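Local coordinates for protein mevalonate kinase, putative (Leishmania major, PDB 2HFS) that probably catalyses the ATP-dependent phosphorylation of (R)-mevalonate to (R)-5-phosphomevalonate, the first of three steps leading to isopentenyl diphosphate, at residues D118-S123 and T160-G165; K80-V85 and L98-G103; L86-V91 and V139-F144. One frame throughout, in Å; residues are numbered along the deposited sequence.

Contact 1 of 3, residues D118-S123 and T160-G165; sequences DVVAFS and TAATYG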
loop_
_atom_site.group_PDB
_atom_site.type_symbol
_atom_site.label_atom_id
_atom_site.label_comp_id
_atom_site.label_asym_id
_atom_site.label_seq_id
_atom_site.Cartn_x
_atom_site.Cartn_y
_atom_site.Cartn_z
ATOM N N ASP A 118 8.091 -1.912 -5.202
ATOM C CA ASP A 118 9.497 -2.149 -5.582
ATOM C C ASP A 118 9.718 -3.612 -5.968
ATOM O O ASP A 118 10.075 -3.896 -7.128
ATOM C CB ASP A 118 10.403 -1.700 -4.428
ATOM C CG ASP A 118 11.904 -1.855 -4.715
ATOM O OD1 ASP A 118 12.311 -2.323 -5.803
ATOM O OD2 ASP A 118 12.750 -1.506 -3.875
ATOM N N VAL A 119 9.490 -4.540 -5.031
ATOM C CA VAL A 119 9.755 -5.959 -5.324
ATOM C C VAL A 119 8.810 -6.517 -6.381
ATOM O O VAL A 119 9.198 -7.408 -7.119
ATOM C CB VAL A 119 9.838 -6.900 -4.078
ATOM C CG1 VAL A 119 11.113 -6.618 -3.279
ATOM C CG2 VAL A 119 8.594 -6.790 -3.169
ATOM N N VAL A 120 7.595 -5.968 -6.490
ATOM C CA VAL A 120 6.700 -6.429 -7.552
ATOM C C VAL A 120 7.267 -6.038 -8.916
ATOM O O VAL A 120 7.442 -6.894 -9.791
ATOM C CB VAL A 120 5.249 -5.932 -7.372
ATOM C CG1 VAL A 120 4.433 -6.139 -8.638
ATOM C CG2 VAL A 120 4.585 -6.664 -6.182
ATOM N N ALA A 121 7.589 -4.753 -9.083
ATOM C CA ALA A 121 8.123 -4.260 -10.356
ATOM C C ALA A 121 9.379 -5.040 -10.761
ATOM O O ALA A 121 9.525 -5.455 -11.924
ATOM C CB ALA A 121 8.419 -2.763 -10.250
ATOM N N PHE A 122 10.259 -5.262 -9.790
ATOM C CA PHE A 122 11.495 -6.032 -9.972
ATOM C C PHE A 122 11.232 -7.467 -10.461
ATOM O O PHE A 122 11.849 -7.909 -11.429
ATOM C CB PHE A 122 12.284 -6.026 -8.643
ATOM C CG PHE A 122 13.671 -6.622 -8.733
ATOM C CD1 PHE A 122 14.448 -6.483 -9.875
ATOM C CD2 PHE A 122 14.188 -7.331 -7.645
ATOM C CE1 PHE A 122 15.754 -7.047 -9.935
ATOM C CE2 PHE A 122 15.479 -7.889 -7.686
ATOM C CZ PHE A 122 16.261 -7.741 -8.829
ATOM N N SER A 123 10.331 -8.181 -9.775
ATOM C CA SER A 123 9.944 -9.536 -10.153
ATOM C C SER A 123 9.433 -9.600 -11.581
ATOM O O SER A 123 9.779 -10.511 -12.326
ATOM C CB SER A 123 8.894 -10.066 -9.185
ATOM O OG SER A 123 9.469 -10.206 -7.888
ATOM N N THR A 160 0.069 -8.136 -2.629
ATOM C CA THR A 160 -1.099 -8.539 -3.392
ATOM C C THR A 160 -1.708 -7.316 -4.109
ATOM O O THR A 160 -2.060 -7.382 -5.292
ATOM C CB THR A 160 -2.120 -9.263 -2.473
ATOM O OG1 THR A 160 -1.531 -10.472 -1.952
ATOM C CG2 THR A 160 -3.289 -9.788 -3.296
ATOM N N ALA A 161 -1.819 -6.186 -3.410
ATOM C CA ALA A 161 -2.291 -4.953 -4.040
ATOM C C ALA A 161 -1.332 -4.492 -5.149
ATOM O O ALA A 161 -1.755 -4.085 -6.234
ATOM C CB ALA A 161 -2.424 -3.835 -2.981
ATOM N N ALA A 162 -0.036 -4.538 -4.859
ATOM C CA ALA A 162 0.972 -4.137 -5.837
ATOM C C ALA A 162 0.962 -5.011 -7.112
ATOM O O ALA A 162 1.175 -4.511 -8.223
ATOM C CB ALA A 162 2.355 -4.118 -5.180
ATOM N N THR A 163 0.692 -6.301 -6.957
ATOM C CA THR A 163 0.672 -7.211 -8.106
ATOM C C THR A 163 -0.605 -7.094 -8.935
ATOM O O THR A 163 -0.547 -7.075 -10.172
ATOM C CB THR A 163 0.831 -8.669 -7.664
ATOM O OG1 THR A 163 -0.165 -8.970 -6.686
ATOM C CG2 THR A 163 2.138 -8.878 -6.932
ATOM N N TYR A 164 -1.749 -7.031 -8.253
ATOM C CA TYR A 164 -3.056 -7.090 -8.923
ATOM C C TYR A 164 -3.732 -5.740 -9.140
ATOM O O TYR A 164 -4.532 -5.621 -10.044
ATOM C CB TYR A 164 -4.044 -8.013 -8.157
ATOM C CG TYR A 164 -3.630 -9.469 -8.103
ATOM C CD1 TYR A 164 -3.827 -10.314 -9.202
ATOM C CD2 TYR A 164 -2.991 -9.989 -6.973
ATOM C CE1 TYR A 164 -3.431 -11.660 -9.156
ATOM C CE2 TYR A 164 -2.581 -11.312 -6.918
ATOM C CZ TYR A 164 -2.802 -12.145 -8.014
ATOM O OH TYR A 164 -2.393 -13.450 -7.947
ATOM N N GLY A 165 -3.455 -4.750 -8.291
ATOM C CA GLY A 165 -4.189 -3.473 -8.309
ATOM C C GLY A 165 -5.672 -3.607 -7.958
ATOM O O GLY A 165 -6.142 -4.700 -7.616
#
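Val120 and Thr163 mark the nearest approach of the two segments, with 6.1 Å between Val120 CA and Thr163 CA. Residues 118-123 lie within helix 114-130. Residues 160-164 form the last turn of helix 157-164, and Gly165 leaves the helical path with a positive phi of 64°. One valine meets the closing turn of a short helix.

Val120 points from its helix toward the other segment and puts both methyls to work. CG2 does most of the touching. It sits 3.5 Å from Ala162 CB and reaches the methyl of Thr163 as well. Val120 CG2 to Thr163 CG2 measures 3.4 Å, tighter than a usual carbon contact. Thr163 is modelled in two conformers, however, so this short approach is doubtful as a measure of strain. The two side chains cross at about a right angle. CG1 is anti to the Val120 backbone N (chi1 166°), which lays it against the other backbone. Val120 CG1 is 3.7 Å from Ala162 O and 3.9 Å from Thr163 CA. The side chain of Ala162 is CB alone, and it points toward Val120.

One turn along the valine's helix, Ser123 OG donates to Val119 O at 2.9 Å. Ser123 N bonds to the same oxygen, and the two donors come from opposite faces of the carbonyl plane. Outside the segments, Ala143 of helix 136-146 also packs on Val120. The carbonyl of Thr163 is held by Arg124.

The side-chain surfaces that meet are methyl groups, with one methyl also against the Ala162 carbonyl. All three touching residues are buried. Between the two segments the helices are thus joined by van der Waals packing and exclusion of water. Val120 lies between its own backbone and the turn of Ala162 and Thr163, its methyls against both residues.

Contact 2 of 3, residues K80-V85 and L98-G103; sequences KAHQLV and LKMFIG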
loop_
_atom_site.group_PDB
_atom_site.type_symbol
_atom_site.label_atom_id
_atom_site.label_comp_id
_atom_site.label_asym_id
_atom_site.label_seq_id
_atom_site.Cartn_x
_atom_site.Cartn_y
_atom_site.Cartn_z
ATOM N N LYS A 80 18.669 -6.356 0.821
ATOM C CA LYS A 80 18.255 -7.697 1.230
ATOM C C LYS A 80 17.047 -8.170 0.417
ATOM O O LYS A 80 17.005 -9.320 -0.026
ATOM C CB LYS A 80 17.956 -7.754 2.727
ATOM C CG LYS A 80 19.189 -7.616 3.626
ATOM C CD LYS A 80 18.817 -7.773 5.108
ATOM N N ALA A 81 16.086 -7.262 0.217
ATOM C CA ALA A 81 14.859 -7.544 -0.528
ATOM C C ALA A 81 15.154 -8.015 -1.954
ATOM O O ALA A 81 14.652 -9.049 -2.400
ATOM C CB ALA A 81 13.968 -6.285 -0.559
ATOM N N HIS A 82 15.973 -7.251 -2.663
ATOM C CA HIS A 82 16.320 -7.584 -4.041
ATOM C C HIS A 82 17.055 -8.923 -4.143
ATOM O O HIS A 82 16.827 -9.695 -5.084
ATOM C CB HIS A 82 17.157 -6.479 -4.663
ATOM C CG HIS A 82 16.377 -5.248 -4.979
ATOM N ND1 HIS A 82 16.977 -4.060 -5.323
ATOM C CD2 HIS A 82 15.041 -5.020 -5.003
ATOM C CE1 HIS A 82 16.046 -3.152 -5.555
ATOM N NE2 HIS A 82 14.861 -3.711 -5.369
ATOM N N GLN A 83 17.940 -9.191 -3.187
ATOM C CA GLN A 83 18.696 -10.430 -3.201
ATOM C C GLN A 83 17.768 -11.618 -2.956
ATOM O O GLN A 83 17.930 -12.674 -3.562
ATOM C CB GLN A 83 19.872 -10.399 -2.213
ATOM C CG GLN A 83 20.839 -11.575 -2.398
ATOM C CD GLN A 83 21.431 -11.609 -3.799
ATOM O OE1 GLN A 83 22.051 -10.643 -4.232
ATOM N NE2 GLN A 83 21.232 -12.715 -4.508
ATOM N N LEU A 84 16.778 -11.425 -2.091
ATOM C CA LEU A 84 15.764 -12.455 -1.833
ATOM C C LEU A 84 15.027 -12.861 -3.100
ATOM O O LEU A 84 14.780 -14.053 -3.348
ATOM C CB LEU A 84 14.775 -11.940 -0.802
ATOM C CG LEU A 84 15.317 -12.165 0.620
ATOM C CD1 LEU A 84 14.451 -11.485 1.636
ATOM C CD2 LEU A 84 15.412 -13.664 0.901
ATOM N N VAL A 85 14.674 -11.853 -3.901
ATOM C CA VAL A 85 13.982 -12.072 -5.173
ATOM C C VAL A 85 14.902 -12.767 -6.186
ATOM O O VAL A 85 14.493 -13.724 -6.849
ATOM C CB VAL A 85 13.429 -10.749 -5.742
ATOM C CG1 VAL A 85 12.823 -10.945 -7.167
ATOM C CG2 VAL A 85 12.398 -10.153 -4.770
ATOM N N LEU A 98 23.531 -6.861 -13.587
ATOM C CA LEU A 98 22.414 -6.112 -14.132
ATOM C C LEU A 98 22.487 -4.653 -13.695
ATOM O O LEU A 98 22.869 -4.342 -12.566
ATOM C CB LEU A 98 21.067 -6.705 -13.649
ATOM C CG LEU A 98 20.674 -8.136 -14.067
ATOM C CD1 LEU A 98 19.377 -8.584 -13.391
ATOM C CD2 LEU A 98 20.529 -8.296 -15.577
ATOM N N LYS A 99 22.092 -3.762 -14.590
ATOM C CA LYS A 99 21.803 -2.403 -14.199
ATOM C C LYS A 99 20.299 -2.299 -14.022
ATOM O O LYS A 99 19.546 -2.717 -14.905
ATOM C CB LYS A 99 22.301 -1.419 -15.260
ATOM C CG LYS A 99 23.805 -1.146 -15.137
ATOM C CD LYS A 99 24.348 -0.328 -16.311
ATOM C CE LYS A 99 24.330 1.150 -16.043
ATOM N NZ LYS A 99 25.020 1.898 -17.142
HETATM N N MSE A 100 19.892 -1.741 -12.885
HETATM C CA MSE A 100 18.488 -1.607 -12.499
HETATM C C MSE A 100 18.150 -0.114 -12.459
HETATM O O MSE A 100 18.814 0.671 -11.764
HETATM C CB MSE A 100 18.293 -2.246 -11.119
HETATM C CG MSE A 100 16.852 -2.362 -10.669
HETATM SE SE MSE A 100 16.704 -3.236 -8.898
HETATM C CE MSE A 100 14.820 -3.010 -8.735
ATOM N N PHE A 101 17.139 0.295 -13.216
ATOM C CA PHE A 101 16.636 1.663 -13.098
ATOM C C PHE A 101 15.278 1.633 -12.411
ATOM O O PHE A 101 14.411 0.868 -12.827
ATOM C CB PHE A 101 16.533 2.319 -14.471
ATOM C CG PHE A 101 15.952 3.706 -14.432
ATOM C CD1 PHE A 101 16.786 4.816 -14.250
ATOM C CD2 PHE A 101 14.581 3.906 -14.573
ATOM C CE1 PHE A 101 16.257 6.110 -14.209
ATOM C CE2 PHE A 101 14.035 5.205 -14.524
ATOM C CZ PHE A 101 14.869 6.299 -14.346
ATOM N N ILE A 102 15.098 2.416 -11.341
ATOM C CA ILE A 102 13.773 2.432 -10.665
ATOM C C ILE A 102 13.094 3.781 -10.803
ATOM O O ILE A 102 13.668 4.810 -10.418
ATOM C CB ILE A 102 13.830 2.045 -9.159
ATOM C CG1 ILE A 102 14.910 0.999 -8.848
ATOM C CG2 ILE A 102 12.444 1.561 -8.683
ATOM C CD1 ILE A 102 15.015 0.702 -7.349
ATOM N N GLY A 103 11.851 3.758 -11.288
ATOM C CA GLY A 103 11.094 4.975 -11.574
ATOM C C GLY A 103 9.611 4.884 -11.275
ATOM O O GLY A 103 9.207 4.342 -10.233
#
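His82 meets the selenium end of Met100, a selenomethionine in this crystal. This is a Met-aromatic contact made through selenium. Met100 SE is 3.4 Å from His82 CE1 and 3.7 Å from His82 ND1. It lies 3.9 Å from the centroid of the His82 ring, on a line 34° off the ring normal, so the approach is oblique. The terminal methyl extends the contact, with Met100 CE 3.4 Å from His82 NE2. Ile102 CD1 comes in at the ring edge, near its plane, 4.4 Å from His82 CE1.

The two main side chains come from opposite directions. Met100 is extended throughout, with CG anti to its backbone N (chi1 -172°). It and the imidazole together bridge the 10.6 Å between His82 CA and Met100 CA.

Outside the two segments, Asp118 OD1 accepts a hydrogen bond from His82 NE2 and helps fix the ring's rotation. Asp118 OD2 is held in turn by Gln78 NE2 and Tyr150 OH. The Phe122 ring also meets the imidazole, with the planes at about 55°. Cys47 and Leu49 of strand 36-52 pack on Met100. The contact ties helix 70-88 to strand 97-103 inside a beta-alpha-beta crossover that starts at strand 58-62.

The buried imidazole thus combines a polar bond with a soft, polarisable neighbour. The carboxylate would probably stabilise positive charge on the ring, although Gln78 and Tyr150 share its charge. Selenium and methyl add mainly dispersion.

Contact 3 of 3, residues L86-V91 and V139-F144; sequences LDHLKV and VNLSAF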
loop_
_atom_site.group_PDB
_atom_site.type_symbol
_atom_site.label_atom_id
_atom_site.label_comp_id
_atom_site.label_asym_id
_atom_site.label_seq_id
_atom_site.Cartn_x
_atom_site.Cartn_y
_atom_site.Cartn_z
ATOM N N LEU A 86 16.137 -12.287 -6.311
ATOM C CA LEU A 86 17.088 -12.933 -7.214
ATOM C C LEU A 86 17.263 -14.412 -6.867
ATOM O O LEU A 86 17.173 -15.269 -7.756
ATOM C CB LEU A 86 18.443 -12.222 -7.191
ATOM C CG LEU A 86 18.422 -10.822 -7.802
ATOM C CD1 LEU A 86 19.733 -10.049 -7.543
ATOM C CD2 LEU A 86 18.171 -10.916 -9.266
ATOM N N ASP A 87 17.498 -14.697 -5.589
ATOM C CA ASP A 87 17.653 -16.092 -5.112
ATOM C C ASP A 87 16.397 -16.921 -5.391
ATOM O O ASP A 87 16.489 -18.058 -5.847
ATOM C CB ASP A 87 17.995 -16.133 -3.623
ATOM C CG ASP A 87 19.361 -15.524 -3.309
ATOM O OD1 ASP A 87 20.248 -15.541 -4.190
ATOM O OD2 ASP A 87 19.624 -14.996 -2.208
ATOM N N HIS A 88 15.228 -16.342 -5.127
ATOM C CA HIS A 88 13.955 -17.020 -5.355
ATOM C C HIS A 88 13.761 -17.366 -6.821
ATOM O O HIS A 88 13.243 -18.427 -7.153
ATOM C CB HIS A 88 12.794 -16.148 -4.871
ATOM C CG HIS A 88 11.442 -16.721 -5.163
ATOM N ND1 HIS A 88 10.913 -17.786 -4.461
ATOM C CD2 HIS A 88 10.507 -16.372 -6.078
ATOM C CE1 HIS A 88 9.708 -18.060 -4.930
ATOM N NE2 HIS A 88 9.445 -17.227 -5.920
ATOM N N LEU A 89 14.195 -16.465 -7.693
ATOM C CA LEU A 89 14.043 -16.653 -9.134
ATOM C C LEU A 89 15.227 -17.370 -9.783
ATOM O O LEU A 89 15.273 -17.526 -11.013
ATOM C CB LEU A 89 13.766 -15.300 -9.791
ATOM C CG LEU A 89 12.400 -14.768 -9.340
ATOM C CD1 LEU A 89 12.072 -13.447 -9.998
ATOM C CD2 LEU A 89 11.305 -15.810 -9.622
ATOM N N LYS A 90 16.169 -17.794 -8.941
ATOM C CA LYS A 90 17.351 -18.523 -9.365
ATOM C C LYS A 90 18.183 -17.716 -10.372
ATOM O O LYS A 90 18.634 -18.231 -11.389
ATOM C CB LYS A 90 16.957 -19.909 -9.908
ATOM C CG LYS A 90 16.178 -20.753 -8.892
ATOM C CD LYS A 90 17.101 -21.526 -7.976
ATOM C CE LYS A 90 16.521 -21.662 -6.571
ATOM N NZ LYS A 90 17.415 -22.471 -5.685
ATOM N N VAL A 91 18.362 -16.437 -10.072
ATOM C CA VAL A 91 19.144 -15.552 -10.908
ATOM C C VAL A 91 20.500 -15.340 -10.223
ATOM O O VAL A 91 20.562 -15.060 -9.020
ATOM C CB VAL A 91 18.408 -14.219 -11.135
ATOM C CG1 VAL A 91 19.245 -13.293 -11.953
ATOM C CG2 VAL A 91 17.049 -14.473 -11.791
ATOM N N VAL A 139 4.431 -13.912 -9.536
ATOM C CA VAL A 139 4.950 -12.568 -9.221
ATOM C C VAL A 139 4.666 -12.193 -7.759
ATOM O O VAL A 139 5.565 -11.731 -7.042
ATOM C CB VAL A 139 4.333 -11.492 -10.172
ATOM C CG1 VAL A 139 4.726 -10.085 -9.727
ATOM C CG2 VAL A 139 4.797 -11.742 -11.600
ATOM N N ASN A 140 3.421 -12.407 -7.333
ATOM C CA ASN A 140 2.979 -12.110 -5.962
ATOM C C ASN A 140 3.776 -12.845 -4.876
ATOM O O ASN A 140 4.154 -12.243 -3.876
ATOM C CB ASN A 140 1.469 -12.347 -5.816
ATOM C CG ASN A 140 0.876 -11.674 -4.585
ATOM O OD1 ASN A 140 1.363 -10.638 -4.118
ATOM N ND2 ASN A 140 -0.200 -12.256 -4.064
ATOM N N LEU A 141 4.070 -14.125 -5.119
ATOM C CA LEU A 141 4.934 -14.928 -4.265
ATOM C C LEU A 141 6.363 -14.425 -4.235
ATOM O O LEU A 141 7.008 -14.418 -3.182
ATOM C CB LEU A 141 4.956 -16.387 -4.726
ATOM C CG LEU A 141 5.676 -17.296 -3.723
ATOM C CD1 LEU A 141 4.745 -17.551 -2.556
ATOM C CD2 LEU A 141 6.105 -18.581 -4.392
ATOM N N SER A 142 6.865 -14.030 -5.399
ATOM C CA SER A 142 8.218 -13.510 -5.495
ATOM C C SER A 142 8.294 -12.221 -4.672
ATOM O O SER A 142 9.254 -12.029 -3.925
ATOM C CB SER A 142 8.583 -13.253 -6.958
ATOM O OG SER A 142 9.938 -12.874 -7.079
ATOM N N ALA A 143 7.280 -11.359 -4.818
ATOM C CA ALA A 143 7.207 -10.104 -4.062
ATOM C C ALA A 143 7.139 -10.433 -2.578
ATOM O O ALA A 143 7.854 -9.854 -1.767
ATOM C CB ALA A 143 6.011 -9.270 -4.499
ATOM N N PHE A 144 6.314 -11.411 -2.233
ATOM C CA PHE A 144 6.151 -11.786 -0.833
ATOM C C PHE A 144 7.481 -12.222 -0.216
ATOM O O PHE A 144 7.795 -11.872 0.930
ATOM C CB PHE A 144 5.108 -12.890 -0.676
ATOM C CG PHE A 144 4.839 -13.257 0.761
ATOM C CD1 PHE A 144 4.000 -12.479 1.540
ATOM C CD2 PHE A 144 5.444 -14.362 1.332
ATOM C CE1 PHE A 144 3.762 -12.799 2.868
ATOM C CE2 PHE A 144 5.217 -14.686 2.661
ATOM C CZ PHE A 144 4.368 -13.909 3.428
#
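Ser142 is the well-packed centre of this contact, and His88 and Leu89 both close on it. His88 CA and Ser142 CA are 6.7 Å apart. The hydroxyl of Ser142 lies against two carbons, with His88 CD2 and Leu89 CD1 each 3.7 Å from Ser142 OG. The imidazole also reaches the helix backbone, where His88 CD2 is 3.7 Å from Ser142 CA. His88 has its CG anti to the backbone N (chi1 176°), which carries the ring across to the other helix. Ser142 OG makes no hydrogen bond to either neighbour. Its polar partner is Ser123 OG of helix 114-130, so the buried hydroxyl is satisfied there. Leu126 of that same helix packs on Leu89.

The other side is thinner and more open to solvent. Here Leu141, an exposed residue, sends a single branch to the imidazole. Leu141 CD2 is 3.7 Å from His88 CE1 and 3.9 Å from His88 NE2. It approaches the ring obliquely, and the two side chains cross at about a right angle. His88 itself is only partly exposed, so its ring spans the step from the packed side to the open one.

Just beyond these residues, helix 70-88 ends. Lys90 takes a positive phi of 59°. Val91 N bonds to Leu86 O at 2.9 Å, and Lys90 N bonds to Asp87 O at 3.1 Å. This is a Schellman motif. It closes helix 70-88 right after the two residues that pack on helix 136-146, a Schellman-capped helix end on a neighbouring helix in the N-terminal region of the GHMP kinase family.

In the fold
All three contacts lie in the N-terminal GHMP kinase region, and helix 114-130 links them. Contacts 1 and 2 have centres about 13 Å apart and meet where Asp118 OD1 lies 2.9 Å from His82 NE2. Contacts 1 and 3, centres about 11 Å apart, join through Ser123 OG and Ser142 OG at 2.8 Å, and through Thr160 OG1 and Asn140 ND2 at 3.1 Å. Contacts 2 and 3 share helix 70-88, and Val85 CG1 packs 3.5 Å from Ser142 OG. The centre of contact 1 lies about 10 Å from that of the chain, the other two centres about 19 Å. Contact 2 fixes helix 70-88 on strand 97-103; contacts 1 and 3 tie helices together. All three are packing contacts of the fold.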